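Hypothetical protein, conserved (Leishmania major, PDB 2B4W) is of unknown function but belongs to the DUF1861 family of the beta-fructosidase clan, so a carbohydrate-related role is possible though unproven. Local coordinates at residues 84-87 / 92-95; 79-84 / 113-118. One frame throughout, in Å; residues are numbered along the deposited sequence.

How the interactions relate
Both interactions involve the antiparallel sheet in which strands 84-89, 92-100, 110-116 and 121-127 follow one another in chain order, and their centres lie about 7 Å apart. Interaction 1 pairs the first two strands as a hairpin. Interaction 2 begins a few residues earlier, in the segment 79-84 that leads into the first strand, and reaches over to the third strand near its end; Pro84 belongs to both. Strand 92-100, half of interaction 1, sits between strands 84-89 and 110-116 and bonds to the latter: the O of Phe95 is 2.8 Å from the N of Tyr115, a probable hydrogen bond. Backbone pairing joins the strands, and Leu81 and Trp79 of the lead-in segment pack on one face of the sheet.

Interaction 1 (84-87 / 92-95); sequences PYIA and EMIF
With CG anti to its backbone N (chi1 164°), Phe95 sends its ring back along strand 84-87, while Ile86 has CG1 between its own N and carbonyl carbon, which sets CG2 beside the backbone N and facing the partner strand. That methyl is the hub of the apolar contact: CG2 of Ile86 lies at the ring edge of Phe95, near the ring plane, 4.2 Å from CD1. Selenomethionine Met93 comes from the other side along the strand, crossing Ile86 at a slant, with its CE 3.6 Å from Ile86 CG2. Farther along the ring, Phe95 CE1 rests 3.9 Å from CB of Pro84. Tyr46, from strand 42-50, touches all four of these side chains.

The backbones form the two arms of an antiparallel beta hairpin. Ile86 and Phe95 are a non-hydrogen-bonded pair; Ala87 and Ile94 are the hydrogen-bonded pair next to them, with side chains on the opposite face. The N of Ile94 gives an almost straight bond (175°) to O of Ala87 at 3.0 Å, whereas the return bond, Ala87 N to Ile94 O, is bent to 133° at the same length. Ile94 O also accepts a water hydrogen bond at 2.7 Å, and a CA-H...O contact from Ile86 makes a third approach to that oxygen. The water donates weakly to Tyr85 O as well, spanning the two strands. Beyond the paired residues, Glu92 OE2 forms a salt bridge with Arg116 NH2 on the next strand.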
loop_
_atom_site.group_PDB
_atom_site.type_symbol
_atom_site.label_atom_id
_atom_site.label_comp_id
_atom_site.label_asym_id
_atom_site.label_seq_id
_atom_site.Cartn_x
_atom_site.Cartn_y
_atom_site.Cartn_z
ATOM N N PRO A 84 6.851 -3.598 -0.318
ATOM C CA PRO A 84 7.381 -2.273 0.045
ATOM C C PRO A 84 6.273 -1.214 0.107
ATOM O O PRO A 84 5.191 -1.376 -0.451
ATOM C CB PRO A 84 8.364 -1.981 -1.068
ATOM C CG PRO A 84 7.939 -2.827 -2.211
ATOM C CD PRO A 84 7.210 -4.017 -1.685
ATOM N N TYR A 85 6.513 -0.125 0.823
ATOM C CA TYR A 85 5.534 0.925 1.083
ATOM C C TYR A 85 6.218 2.224 1.505
ATOM O O TYR A 85 7.266 2.224 2.140
ATOM C CB TYR A 85 4.494 0.575 2.133
ATOM C CG TYR A 85 4.941 0.168 3.504
ATOM C CD1 TYR A 85 5.305 -1.164 3.710
ATOM C CD2 TYR A 85 5.006 1.050 4.576
ATOM C CE1 TYR A 85 5.720 -1.579 4.964
ATOM C CE2 TYR A 85 5.424 0.631 5.825
ATOM C CZ TYR A 85 5.778 -0.690 6.009
ATOM O OH TYR A 85 6.202 -1.163 7.228
ATOM N N ILE A 86 5.582 3.337 1.129
ATOM C CA ILE A 86 6.235 4.621 1.336
ATOM C C ILE A 86 5.273 5.646 1.935
ATOM O O ILE A 86 4.057 5.533 1.881
ATOM C CB ILE A 86 6.806 5.261 0.051
ATOM C CG1 ILE A 86 5.760 5.437 -1.063
ATOM C CG2 ILE A 86 8.029 4.535 -0.468
ATOM C CD1 ILE A 86 6.315 6.230 -2.242
ATOM N N ALA A 87 5.913 6.666 2.500
ATOM C CA ALA A 87 5.205 7.827 3.020
ATOM C C ALA A 87 6.163 9.008 3.007
ATOM O O ALA A 87 7.375 8.803 2.992
ATOM C CB ALA A 87 4.627 7.587 4.391
ATOM N N GLU A 92 10.729 14.191 3.681
ATOM C CA GLU A 92 11.554 13.028 3.396
ATOM C C GLU A 92 10.693 11.763 3.323
ATOM O O GLU A 92 9.538 11.725 3.763
ATOM C CB GLU A 92 12.665 12.860 4.434
ATOM C CG GLU A 92 12.225 12.273 5.757
ATOM C CD GLU A 92 13.355 11.883 6.689
ATOM O OE1 GLU A 92 14.514 11.783 6.245
ATOM O OE2 GLU A 92 13.084 11.664 7.895
HETATM N N MSE A 93 11.351 10.779 2.742
HETATM C CA MSE A 93 10.793 9.452 2.561
HETATM C C MSE A 93 11.021 8.634 3.847
HETATM O O MSE A 93 12.129 8.612 4.378
HETATM C CB MSE A 93 11.399 8.747 1.346
HETATM C CG MSE A 93 10.793 7.370 1.076
HETATM SE SE MSE A 93 11.567 6.391 -0.390
HETATM C CE MSE A 93 10.276 7.140 -1.622
ATOM N N ILE A 94 9.970 7.993 4.295
ATOM C CA ILE A 94 9.830 6.919 5.245
ATOM C C ILE A 94 9.418 5.695 4.409
ATOM O O ILE A 94 8.281 5.611 3.950
ATOM C CB ILE A 94 8.844 7.208 6.350
ATOM C CG1 ILE A 94 9.178 8.424 7.219
ATOM C CG2 ILE A 94 8.670 5.989 7.268
ATOM C CD1 ILE A 94 10.656 8.580 7.488
ATOM N N PHE A 95 10.393 4.829 4.212
ATOM C CA PHE A 95 10.278 3.615 3.414
ATOM C C PHE A 95 10.261 2.396 4.338
ATOM O O PHE A 95 11.016 2.351 5.306
ATOM C CB PHE A 95 11.407 3.506 2.426
ATOM C CG PHE A 95 11.636 2.144 1.782
ATOM C CD1 PHE A 95 10.936 1.764 0.648
ATOM C CD2 PHE A 95 12.563 1.245 2.284
ATOM C CE1 PHE A 95 11.171 0.536 0.036
ATOM C CE2 PHE A 95 12.810 0.025 1.685
ATOM C CZ PHE A 95 12.123 -0.330 0.538
HETATM O O HOH W 1 6.393 3.915 4.920
#

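Interaction 2 (79-84 / 113-118); sequences WELEDP and YFYRGT
Apolar contact between the segments is made by Leu81, whose two methyls face Tyr113 and Tyr115. Leu81 CG lies anti to its carbonyl carbon (chi1 -50°), and from there CD1 comes obliquely to the Tyr115 ring, 3.9 Å from its CE1. The other branch, CD2, packs 4.0 Å from CB of Tyr113, the two side chains crossing at about a right angle. Leu81 and Tyr115 approach from opposite directions, so the phenol end of the tyrosine lies against both leucine methyls, with Tyr115 OH 3.8 Å from Leu81 CD1. This OH also lies in the plane of the Tyr113 ring, at its edge.

The aromatic part is a T-shaped pair in which the indole of Trp79 directs an edge at the face of Tyr115; the centroids of the five-membered ring and the phenol ring are 5.8 Å apart, with the planes at 75°. Tyr113 and Tyr115, two residues apart on strand 110-116, present the same face of the antiparallel sheet to Leu81 and Trp79. Glu82 bonds through its backbone to Thr98, so the segment runs alongside strand 92-100 before continuing into strand 84-89. Phe95 of strand 92-100 meets the Trp79 ring and touches Leu81 too.

Polar linkage is slight. One water accepts from Glu80 N at 3.3 Å and pairs weakly with Tyr115 OH. Glu80 is the centre of an inverse gamma turn, closed by a weak bond from Leu81 N to Trp79 O.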
loop_
_atom_site.group_PDB
_atom_site.type_symbol
_atom_site.label_atom_id
_atom_site.label_comp_id
_atom_site.label_asym_id
_atom_site.label_seq_id
_atom_site.Cartn_x
_atom_site.Cartn_y
_atom_site.Cartn_z
ATOM N N TRP A 79 16.665 -4.322 -1.491
ATOM C CA TRP A 79 16.381 -4.454 -0.069
ATOM C C TRP A 79 15.826 -5.856 0.165
ATOM O O TRP A 79 15.087 -6.367 -0.675
ATOM C CB TRP A 79 15.421 -3.365 0.423
ATOM C CG TRP A 79 15.939 -1.977 0.172
ATOM C CD1 TRP A 79 16.573 -1.191 1.099
ATOM C CD2 TRP A 79 15.894 -1.197 -1.035
ATOM N NE1 TRP A 79 16.919 0.010 0.541
ATOM C CE2 TRP A 79 16.513 0.042 -0.768
ATOM C CE3 TRP A 79 15.391 -1.414 -2.320
ATOM C CZ2 TRP A 79 16.628 1.029 -1.741
ATOM C CZ3 TRP A 79 15.493 -0.447 -3.299
ATOM C CH2 TRP A 79 16.119 0.773 -2.990
ATOM N N GLU A 80 16.198 -6.478 1.284
ATOM C CA GLU A 80 15.744 -7.814 1.630
ATOM C C GLU A 80 14.412 -7.738 2.362
ATOM O O GLU A 80 14.364 -7.935 3.573
ATOM C CB GLU A 80 16.711 -8.581 2.544
ATOM C CG GLU A 80 18.118 -8.588 1.997
ATOM C CD GLU A 80 18.231 -9.334 0.684
ATOM O OE1 GLU A 80 17.666 -10.440 0.592
ATOM O OE2 GLU A 80 18.874 -8.800 -0.247
ATOM N N LEU A 81 13.372 -7.424 1.604
ATOM C CA LEU A 81 12.040 -7.285 2.144
ATOM C C LEU A 81 10.995 -7.722 1.123
ATOM O O LEU A 81 11.333 -7.856 -0.046
ATOM C CB LEU A 81 11.768 -5.819 2.546
ATOM C CG LEU A 81 12.778 -5.082 3.406
ATOM C CD1 LEU A 81 12.716 -3.574 3.195
ATOM C CD2 LEU A 81 12.580 -5.414 4.884
ATOM N N GLU A 82 9.770 -7.882 1.602
ATOM C CA GLU A 82 8.527 -8.039 0.892
ATOM C C GLU A 82 7.647 -6.785 1.000
ATOM O O GLU A 82 7.826 -5.987 1.918
ATOM C CB GLU A 82 7.702 -9.224 1.435
ATOM C CG GLU A 82 8.525 -10.478 1.683
ATOM C CD GLU A 82 7.696 -11.647 2.171
ATOM O OE1 GLU A 82 6.637 -11.431 2.806
ATOM O OE2 GLU A 82 8.124 -12.789 1.905
ATOM N N ASP A 83 6.685 -6.649 0.098
ATOM C CA ASP A 83 5.627 -5.646 0.151
ATOM C C ASP A 83 6.108 -4.256 0.557
ATOM O O ASP A 83 5.793 -3.812 1.668
ATOM C CB ASP A 83 4.555 -6.058 1.149
ATOM C CG ASP A 83 3.996 -7.433 0.831
ATOM O OD1 ASP A 83 4.251 -7.882 -0.303
ATOM O OD2 ASP A 83 3.334 -8.015 1.710
ATOM N N PRO A 84 6.851 -3.598 -0.318
ATOM C CA PRO A 84 7.381 -2.273 0.045
ATOM C C PRO A 84 6.273 -1.214 0.107
ATOM O O PRO A 84 5.191 -1.376 -0.451
ATOM C CB PRO A 84 8.364 -1.981 -1.068
ATOM C CG PRO A 84 7.939 -2.827 -2.211
ATOM C CD PRO A 84 7.210 -4.017 -1.685
ATOM N N TYR A 113 9.981 -3.228 8.952
ATOM C CA TYR A 113 11.212 -2.466 8.989
ATOM C C TYR A 113 11.045 -1.082 8.345
ATOM O O TYR A 113 10.443 -1.004 7.268
ATOM C CB TYR A 113 12.345 -3.162 8.238
ATOM C CG TYR A 113 13.232 -4.117 8.978
ATOM C CD1 TYR A 113 12.836 -4.781 10.132
ATOM C CD2 TYR A 113 14.512 -4.353 8.478
ATOM C CE1 TYR A 113 13.699 -5.654 10.770
ATOM C CE2 TYR A 113 15.377 -5.225 9.110
ATOM C CZ TYR A 113 14.958 -5.869 10.257
ATOM O OH TYR A 113 15.837 -6.735 10.868
ATOM N N PHE A 114 11.587 -0.057 8.993
ATOM C CA PHE A 114 11.444 1.336 8.585
ATOM C C PHE A 114 12.820 1.979 8.405
ATOM O O PHE A 114 13.710 1.786 9.231
ATOM C CB PHE A 114 10.644 2.174 9.588
ATOM C CG PHE A 114 9.150 1.898 9.583
ATOM C CD1 PHE A 114 8.624 0.844 10.310
ATOM C CD2 PHE A 114 8.311 2.718 8.844
ATOM C CE1 PHE A 114 7.264 0.607 10.294
ATOM C CE2 PHE A 114 6.949 2.489 8.839
ATOM C CZ PHE A 114 6.437 1.430 9.548
ATOM N N TYR A 115 12.939 2.724 7.331
ATOM C CA TYR A 115 14.099 3.410 6.813
ATOM C C TYR A 115 13.699 4.854 6.512
ATOM O O TYR A 115 12.544 5.107 6.152
ATOM C CB TYR A 115 14.655 2.820 5.518
ATOM C CG TYR A 115 14.922 1.342 5.551
ATOM C CD1 TYR A 115 13.857 0.457 5.615
ATOM C CD2 TYR A 115 16.216 0.838 5.523
ATOM C CE1 TYR A 115 14.068 -0.903 5.650
ATOM C CE2 TYR A 115 16.444 -0.532 5.561
ATOM C CZ TYR A 115 15.358 -1.386 5.623
ATOM O OH TYR A 115 15.521 -2.753 5.657
ATOM N N ARG A 116 14.659 5.746 6.651
ATOM C CA ARG A 116 14.368 7.152 6.342
ATOM C C ARG A 116 15.466 7.710 5.449
ATOM O O ARG A 116 16.594 7.207 5.401
ATOM C CB ARG A 116 14.220 7.988 7.608
ATOM C CG ARG A 116 15.467 8.019 8.481
ATOM C CD ARG A 116 15.121 8.547 9.876
ATOM N NE ARG A 116 14.967 10.000 9.834
ATOM C CZ ARG A 116 14.322 10.748 10.720
ATOM N NH1 ARG A 116 13.739 10.205 11.781
ATOM N NH2 ARG A 116 14.267 12.065 10.536
ATOM N N GLY A 117 15.115 8.756 4.711
ATOM C CA GLY A 117 16.104 9.396 3.875
ATOM C C GLY A 117 15.544 9.939 2.575
ATOM O O GLY A 117 14.463 10.521 2.514
ATOM N N THR A 118 16.346 9.750 1.539
ATOM C CA THR A 118 15.956 10.008 0.159
ATOM C C THR A 118 15.779 8.652 -0.510
ATOM O O THR A 118 16.314 7.674 0.017
ATOM C CB THR A 118 17.003 10.904 -0.522
ATOM O OG1 THR A 118 16.489 11.451 -1.739
ATOM C CG2 THR A 118 18.199 10.061 -0.909
HETATM O O HOH W 2 17.441 -4.768 3.802
#